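Local coordinates for glycosyl hydrolase family 2, TIM barrel domain protein (Faecalibacterium prausnitzii A2-165, PDB 6ED2) that probably hydrolyses beta-glucuronides, as a gut bacterial beta-glucuronidase of glycosyl hydrolase family 2 with a TIM barrel domain, at residues A[473-481]-A[518-526]; A[554-565]-A[610-618]. All coordinates share one frame; numbering follows the deposited sequence.

Interaction 1: residues A[473-481]-A[518-526]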
# COMPACT_ATOMS: atom_id res chain seq x y z
N THR A 473 -2.17 15.24 -31.74
CA THR A 473 -1.04 14.70 -31.01
C THR A 473 -0.38 13.58 -31.80
O THR A 473 -1.05 12.73 -32.39
CB THR A 473 -1.45 14.20 -29.62
OG1 THR A 473 -2.32 13.08 -29.75
CG2 THR A 473 -2.15 15.32 -28.85
N VAL A 474 0.95 13.59 -31.81
CA VAL A 474 1.74 12.76 -32.71
C VAL A 474 2.15 11.48 -31.99
O VAL A 474 2.76 11.54 -30.92
CB VAL A 474 2.96 13.52 -33.24
CG1 VAL A 474 3.77 12.64 -34.19
CG2 VAL A 474 2.51 14.82 -33.92
N LEU A 475 1.82 10.34 -32.59
CA LEU A 475 2.25 9.02 -32.16
C LEU A 475 3.77 8.91 -32.15
O LEU A 475 4.47 9.60 -32.90
CB LEU A 475 1.69 7.97 -33.11
CG LEU A 475 0.69 6.95 -32.62
CD1 LEU A 475 0.62 5.84 -33.64
CD2 LEU A 475 1.11 6.42 -31.26
N MET A 476 4.28 7.98 -31.33
CA MET A 476 5.73 7.82 -31.21
C MET A 476 6.35 7.23 -32.47
O MET A 476 7.54 7.48 -32.75
CB MET A 476 6.06 6.94 -30.00
CG MET A 476 6.32 7.73 -28.71
SD MET A 476 7.37 6.91 -27.45
CE MET A 476 9.03 7.41 -27.96
N THR A 477 5.58 6.45 -33.23
CA THR A 477 6.02 5.88 -34.50
C THR A 477 5.91 6.86 -35.67
O THR A 477 6.24 6.47 -36.79
CB THR A 477 5.20 4.63 -34.82
OG1 THR A 477 3.81 4.98 -34.84
CG2 THR A 477 5.44 3.55 -33.78
N SER A 478 5.42 8.08 -35.46
CA SER A 478 5.39 9.10 -36.50
C SER A 478 6.53 10.08 -36.23
O SER A 478 6.47 10.83 -35.26
CB SER A 478 4.05 9.82 -36.54
OG SER A 478 3.03 8.96 -37.03
N LEU A 479 7.55 10.06 -37.07
CA LEU A 479 8.78 10.80 -36.87
C LEU A 479 8.77 12.09 -37.68
O LEU A 479 7.93 12.28 -38.56
CB LEU A 479 9.98 9.92 -37.25
CG LEU A 479 10.03 8.59 -36.50
CD1 LEU A 479 11.31 7.83 -36.83
CD2 LEU A 479 9.89 8.79 -34.98
N PRO A 480 9.68 13.03 -37.39
CA PRO A 480 9.69 14.29 -38.14
C PRO A 480 9.70 14.12 -39.65
O PRO A 480 9.08 14.90 -40.38
CB PRO A 480 10.97 14.97 -37.65
CG PRO A 480 11.21 14.40 -36.30
CD PRO A 480 10.68 13.02 -36.30
N ASP A 481 10.38 13.08 -40.13
CA ASP A 481 10.63 12.86 -41.54
C ASP A 481 9.65 11.89 -42.18
O ASP A 481 9.64 11.76 -43.40
CB ASP A 481 12.07 12.36 -41.74
CG ASP A 481 12.49 11.28 -40.70
OD1 ASP A 481 12.95 10.20 -41.14
OD2 ASP A 481 12.38 11.51 -39.46
N GLU A 518 15.67 12.65 -32.01
CA GLU A 518 14.40 12.97 -32.66
C GLU A 518 14.09 14.46 -32.60
O GLU A 518 13.57 15.03 -33.56
CB GLU A 518 13.24 12.17 -32.05
CG GLU A 518 11.97 12.22 -32.92
CD GLU A 518 10.70 11.66 -32.26
OE1 GLU A 518 10.82 10.81 -31.35
OE2 GLU A 518 9.58 12.06 -32.67
N MET A 519 14.40 15.11 -31.47
CA MET A 519 14.11 16.54 -31.38
C MET A 519 14.90 17.34 -32.40
O MET A 519 14.40 18.34 -32.92
CB MET A 519 14.40 17.05 -29.96
CG MET A 519 13.46 16.48 -28.90
SD MET A 519 11.72 16.54 -29.40
CE MET A 519 11.41 18.28 -29.20
N ASP A 520 16.13 16.92 -32.72
CA ASP A 520 16.88 17.59 -33.78
C ASP A 520 16.14 17.49 -35.11
O ASP A 520 16.17 18.43 -35.90
CB ASP A 520 18.29 17.02 -33.91
CG ASP A 520 19.14 17.22 -32.65
OD1 ASP A 520 18.91 18.19 -31.88
OD2 ASP A 520 20.06 16.39 -32.42
N GLY A 521 15.46 16.36 -35.35
CA GLY A 521 14.60 16.25 -36.52
C GLY A 521 13.43 17.22 -36.49
O GLY A 521 13.16 17.91 -37.47
N TRP A 522 12.72 17.29 -35.34
CA TRP A 522 11.61 18.23 -35.23
C TRP A 522 12.07 19.67 -35.42
O TRP A 522 11.35 20.49 -36.00
CB TRP A 522 10.88 18.07 -33.88
CG TRP A 522 10.07 16.86 -33.89
CD1 TRP A 522 10.33 15.69 -33.22
CD2 TRP A 522 8.89 16.63 -34.67
NE1 TRP A 522 9.37 14.75 -33.54
CE2 TRP A 522 8.48 15.30 -34.41
CE3 TRP A 522 8.14 17.41 -35.55
CZ2 TRP A 522 7.35 14.74 -35.02
CZ3 TRP A 522 7.01 16.86 -36.14
CH2 TRP A 522 6.63 15.54 -35.87
N ALA A 523 13.27 20.00 -34.94
CA ALA A 523 13.79 21.35 -35.15
C ALA A 523 13.87 21.68 -36.63
O ALA A 523 13.73 22.85 -37.01
CB ALA A 523 15.17 21.49 -34.52
N LYS A 524 14.09 20.67 -37.48
CA LYS A 524 14.27 20.90 -38.91
C LYS A 524 12.94 21.06 -39.63
O LYS A 524 12.90 21.75 -40.66
CB LYS A 524 15.07 19.77 -39.53
CG LYS A 524 16.56 19.89 -39.28
CD LYS A 524 17.26 18.53 -39.39
CE LYS A 524 18.71 18.61 -38.92
NZ LYS A 524 19.20 17.34 -38.28
N VAL A 525 11.85 20.45 -39.13
CA VAL A 525 10.59 20.48 -39.86
C VAL A 525 9.60 21.51 -39.32
O VAL A 525 8.56 21.73 -39.97
CB VAL A 525 9.93 19.09 -39.91
CG1 VAL A 525 10.92 18.04 -40.42
CG2 VAL A 525 9.37 18.69 -38.54
N LEU A 526 9.89 22.17 -38.20
CA LEU A 526 8.90 23.02 -37.53
C LEU A 526 8.73 24.37 -38.21
O LEU A 526 7.62 24.91 -38.26
CB LEU A 526 9.29 23.24 -36.06
CG LEU A 526 8.88 22.14 -35.07
CD1 LEU A 526 9.67 22.28 -33.80
CD2 LEU A 526 7.39 22.19 -34.76
O HOH W 1 9.37 8.48 -31.06
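P480 lies on the indole of W522, and this CH-pi contact is the heart of the interface. Its CG stands 3.3 Å from the centroid of the five-membered ring, only 8° off the normal, with CD also near NE1; the two side chains cross at about a right angle. W522 has CG anti to its carbonyl carbon (chi1 -74°), a setting that turns one face of the indole to the proline.

Further packing surrounds this contact. P480 CB rests 3.5 Å from G521 C, directly against the helix backbone, and also meets V525 CG1. At the benzene end of the indole, V474 CG1 approaches W522 CZ2 at 4.2 Å.

The polar part centres on E518. W522 NE1 donates to E518 OE2 at 2.8 Å, nearly straight at 170° and almost in the indole plane, which helps fix the ring's rotation; OE2 is met on its anti side, somewhat out of the carboxylate plane. R496 makes a salt bridge to the same oxygen, while OE1 bonds Y498 OH. One water donates to both E518 OE1 (2.8 Å) and M476 O, joining helix to loop.

The indole also touches L494 of strand 492-495. The arrangement belongs to the TIM barrel: a loop leaving the C-terminal end of strand 470-474 packs on the outer helix 508-525.

Interaction 2: residues A[554-565]-A[610-618]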
# COMPACT_ATOMS: atom_id res chain seq x y z
N ALA A 554 8.62 5.66 -7.28
CA ALA A 554 8.61 7.12 -7.22
C ALA A 554 9.94 7.70 -7.70
O ALA A 554 9.97 8.71 -8.41
CB ALA A 554 8.31 7.60 -5.80
N GLU A 555 11.04 7.05 -7.31
CA GLU A 555 12.37 7.51 -7.71
C GLU A 555 12.52 7.51 -9.22
O GLU A 555 13.04 8.47 -9.80
CB GLU A 555 13.44 6.62 -7.08
CG GLU A 555 13.74 6.95 -5.63
CD GLU A 555 12.66 6.46 -4.68
OE1 GLU A 555 11.80 5.63 -5.10
OE2 GLU A 555 12.69 6.90 -3.50
N TYR A 556 12.11 6.42 -9.87
CA TYR A 556 12.23 6.35 -11.31
C TYR A 556 11.44 7.48 -11.96
O TYR A 556 11.96 8.20 -12.82
CB TYR A 556 11.77 4.98 -11.83
CG TYR A 556 12.17 4.79 -13.27
CD1 TYR A 556 13.45 4.37 -13.61
CD2 TYR A 556 11.28 5.10 -14.31
CE1 TYR A 556 13.84 4.22 -14.92
CE2 TYR A 556 11.65 4.95 -15.63
CZ TYR A 556 12.93 4.52 -15.93
OH TYR A 556 13.32 4.38 -17.25
N GLN A 557 10.18 7.66 -11.55
CA GLN A 557 9.36 8.73 -12.12
C GLN A 557 10.06 10.08 -11.98
O GLN A 557 10.16 10.83 -12.96
CB GLN A 557 7.98 8.75 -11.45
CG GLN A 557 7.15 10.01 -11.73
CD GLN A 557 6.49 10.00 -13.11
OE1 GLN A 557 7.01 9.41 -14.06
NE2 GLN A 557 5.33 10.66 -13.22
N ASN A 558 10.58 10.39 -10.79
CA ASN A 558 11.29 11.65 -10.62
C ASN A 558 12.53 11.74 -11.51
O ASN A 558 12.83 12.81 -12.06
CB ASN A 558 11.67 11.86 -9.15
CG ASN A 558 10.55 12.55 -8.33
OD1 ASN A 558 9.38 12.63 -8.76
ND2 ASN A 558 10.91 13.04 -7.15
N GLU A 559 13.27 10.63 -11.65
CA GLU A 559 14.46 10.62 -12.49
C GLU A 559 14.09 10.82 -13.95
O GLU A 559 14.74 11.58 -14.67
CB GLU A 559 15.24 9.31 -12.31
CG GLU A 559 16.06 9.26 -11.03
CD GLU A 559 16.29 7.84 -10.53
OE1 GLU A 559 16.21 6.88 -11.34
OE2 GLU A 559 16.52 7.69 -9.30
N TYR A 560 13.03 10.14 -14.39
CA TYR A 560 12.56 10.26 -15.76
C TYR A 560 12.10 11.68 -16.05
O TYR A 560 12.41 12.24 -17.10
CB TYR A 560 11.44 9.25 -16.00
CG TYR A 560 10.57 9.51 -17.19
CD1 TYR A 560 10.76 8.81 -18.38
CD2 TYR A 560 9.53 10.45 -17.13
CE1 TYR A 560 9.96 9.03 -19.48
CE2 TYR A 560 8.72 10.70 -18.24
CZ TYR A 560 8.95 9.98 -19.42
OH TYR A 560 8.15 10.19 -20.52
N LEU A 561 11.36 12.28 -15.11
CA LEU A 561 10.86 13.64 -15.32
C LEU A 561 12.01 14.64 -15.42
O LEU A 561 11.97 15.55 -16.25
CB LEU A 561 9.90 14.04 -14.20
CG LEU A 561 8.56 13.28 -14.17
CD1 LEU A 561 7.72 13.61 -12.91
CD2 LEU A 561 7.77 13.56 -15.44
N GLU A 562 13.03 14.49 -14.57
CA GLU A 562 14.15 15.41 -14.61
C GLU A 562 14.90 15.30 -15.93
O GLU A 562 15.29 16.31 -16.52
CB GLU A 562 15.08 15.16 -13.43
CG GLU A 562 14.45 15.51 -12.08
CD GLU A 562 15.45 15.64 -10.95
OE1 GLU A 562 16.67 15.46 -11.20
OE2 GLU A 562 15.02 15.94 -9.81
N MET A 563 15.11 14.07 -16.40
CA MET A 563 15.74 13.90 -17.71
C MET A 563 14.88 14.51 -18.80
O MET A 563 15.36 15.30 -19.62
CB MET A 563 16.00 12.42 -17.98
CG MET A 563 16.68 12.18 -19.33
SD MET A 563 15.53 12.07 -20.72
CE MET A 563 14.74 10.50 -20.43
N THR A 564 13.58 14.17 -18.79
CA THR A 564 12.66 14.65 -19.82
C THR A 564 12.63 16.17 -19.87
O THR A 564 12.71 16.77 -20.95
CB THR A 564 11.26 14.06 -19.56
OG1 THR A 564 11.35 12.63 -19.53
CG2 THR A 564 10.27 14.45 -20.66
N HIS A 565 12.58 16.82 -18.71
CA HIS A 565 12.49 18.28 -18.70
C HIS A 565 13.79 18.91 -19.16
O HIS A 565 13.77 20.00 -19.76
CB HIS A 565 12.10 18.78 -17.31
CG HIS A 565 10.71 18.42 -16.90
ND1 HIS A 565 10.34 18.18 -15.60
CD2 HIS A 565 9.59 18.24 -17.65
CE1 HIS A 565 9.06 17.88 -15.55
NE2 HIS A 565 8.57 17.90 -16.78
N ASP A 610 4.41 11.62 -5.27
CA ASP A 610 5.65 12.36 -5.08
C ASP A 610 5.93 13.29 -6.27
O ASP A 610 6.42 14.41 -6.09
CB ASP A 610 6.81 11.37 -4.78
CG ASP A 610 6.67 10.63 -3.37
OD1 ASP A 610 5.97 11.12 -2.45
OD2 ASP A 610 7.28 9.55 -3.14
N ALA A 611 5.57 12.88 -7.50
CA ALA A 611 5.82 13.72 -8.66
C ALA A 611 5.07 15.05 -8.62
O ALA A 611 5.51 16.02 -9.25
CB ALA A 611 5.46 12.97 -9.95
N ALA A 612 3.94 15.13 -7.89
CA ALA A 612 3.23 16.40 -7.79
C ALA A 612 4.11 17.48 -7.17
O ALA A 612 3.97 18.65 -7.53
CB ALA A 612 1.95 16.25 -6.97
N TYR A 613 5.02 17.11 -6.27
CA TYR A 613 5.91 18.09 -5.64
C TYR A 613 7.04 18.52 -6.57
O TYR A 613 7.44 19.69 -6.56
CB TYR A 613 6.43 17.52 -4.31
CG TYR A 613 5.29 17.41 -3.32
CD1 TYR A 613 4.85 18.54 -2.61
CD2 TYR A 613 4.61 16.22 -3.13
CE1 TYR A 613 3.78 18.47 -1.73
CE2 TYR A 613 3.53 16.13 -2.27
CZ TYR A 613 3.13 17.26 -1.56
OH TYR A 613 2.06 17.16 -0.70
N LEU A 614 7.54 17.61 -7.41
CA LEU A 614 8.48 18.03 -8.45
C LEU A 614 7.84 19.06 -9.37
O LEU A 614 8.42 20.13 -9.63
CB LEU A 614 8.96 16.81 -9.23
CG LEU A 614 10.02 16.99 -10.33
CD1 LEU A 614 10.74 15.66 -10.59
CD2 LEU A 614 9.37 17.47 -11.62
N PHE A 615 6.61 18.79 -9.84
CA PHE A 615 5.99 19.71 -10.79
C PHE A 615 5.63 21.03 -10.12
O PHE A 615 5.75 22.09 -10.74
CB PHE A 615 4.75 19.08 -11.41
CG PHE A 615 5.04 18.23 -12.62
CD1 PHE A 615 5.52 18.81 -13.79
CD2 PHE A 615 4.86 16.85 -12.57
CE1 PHE A 615 5.79 18.01 -14.91
CE2 PHE A 615 5.14 16.05 -13.69
CZ PHE A 615 5.61 16.63 -14.85
N ARG A 616 5.18 20.98 -8.86
CA ARG A 616 4.81 22.21 -8.17
C ARG A 616 6.00 23.15 -8.05
O ARG A 616 5.88 24.36 -8.31
CB ARG A 616 4.25 21.90 -6.77
CG ARG A 616 3.95 23.13 -5.96
CD ARG A 616 3.15 22.80 -4.72
NE ARG A 616 2.42 23.96 -4.23
CZ ARG A 616 2.61 24.51 -3.03
NH1 ARG A 616 3.50 24.00 -2.19
NH2 ARG A 616 1.90 25.57 -2.67
N LYS A 617 7.15 22.63 -7.64
CA LYS A 617 8.33 23.46 -7.55
C LYS A 617 8.73 23.99 -8.92
O LYS A 617 9.05 25.18 -9.07
CB LYS A 617 9.49 22.69 -6.92
CG LYS A 617 10.80 23.49 -6.92
CD LYS A 617 11.88 22.83 -6.06
CE LYS A 617 13.29 23.36 -6.34
NZ LYS A 617 14.36 22.39 -5.91
N ARG A 618 8.70 23.13 -9.95
CA ARG A 618 9.09 23.58 -11.28
C ARG A 618 8.10 24.60 -11.84
O ARG A 618 8.49 25.69 -12.27
CB ARG A 618 9.22 22.37 -12.22
CG ARG A 618 9.51 22.74 -13.67
CD ARG A 618 9.72 21.48 -14.53
NE ARG A 618 9.64 21.76 -15.95
CZ ARG A 618 10.68 22.17 -16.69
NH1 ARG A 618 11.87 22.35 -16.13
NH2 ARG A 618 10.52 22.42 -17.99
O HOH W 2 9.08 14.57 -5.17
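R618 lays its guanidinium flat on the imidazole of H565, planes 6° apart and centres 4.2 Å from each other. The arginine chain runs extended from CG to NE, which carries CD over the same face, 3.5 Å from H565 ND1. At the ring's edge F615 brings CE1 to 3.3 Å from H565 CE1; the two ring planes stand at 73°, an oblique pairing.

Next to this, L614 is a knob in a hole formed by N558, L561, E562 and H565. With CG anti to the backbone N, it sends CD1 to 4.0 Å from L561 CB and turns CD2 to the imidazole edge. L561 CD1 in turn bridges F615 CE2, at 3.6 Å, and A611 CB. Toward the N-terminal ends the small side chains of A611 and A554 let the helices draw closer, and a water accepts from N558 ND2 while donating to D610 O (2.8 Å).

The second shell holds the polar ends in place. Y536 OH bonds H565 NE2, and R618 NH2 makes salt bridges with E577 and D569. The axes of segments 554-565 and 610-618 approach to 9.8 Å, crossing at -26°, so the segments run roughly parallel. Y613 OH bonds E555 of a second subunit, which puts this helix pair beside a subunit interface.

Two carboxylates grip the guanidinium and Y536 OH holds the imidazole, which together probably fix the flat stack; the carboxylates would offset much of the arginine charge felt by H565.

Following the chain from its N terminus, strand 470-474 leads into the loop of 473-481, and interaction 1 brings it against 518-526 of helix 508-525 after 36 intervening residues, which include strand 492-495. The chain then passes through strand 531-535 before helix 554-570 opens interaction 2. That contact closes an excursion of 44 intervening residues containing strand 574-580 when helix 610-621 arrives. The two loops therefore follow in series, neither nested nor crossed. The centres of interactions 1 and 2 lie about 24 Å apart. The nearest atoms of interactions 1 and 2 are about 8 Å apart, without touching. Helix 508-525 nevertheless packs on helix 554-570, through F515 and T564, so the helices of the two contacts are neighbours on the outside of the TIM barrel.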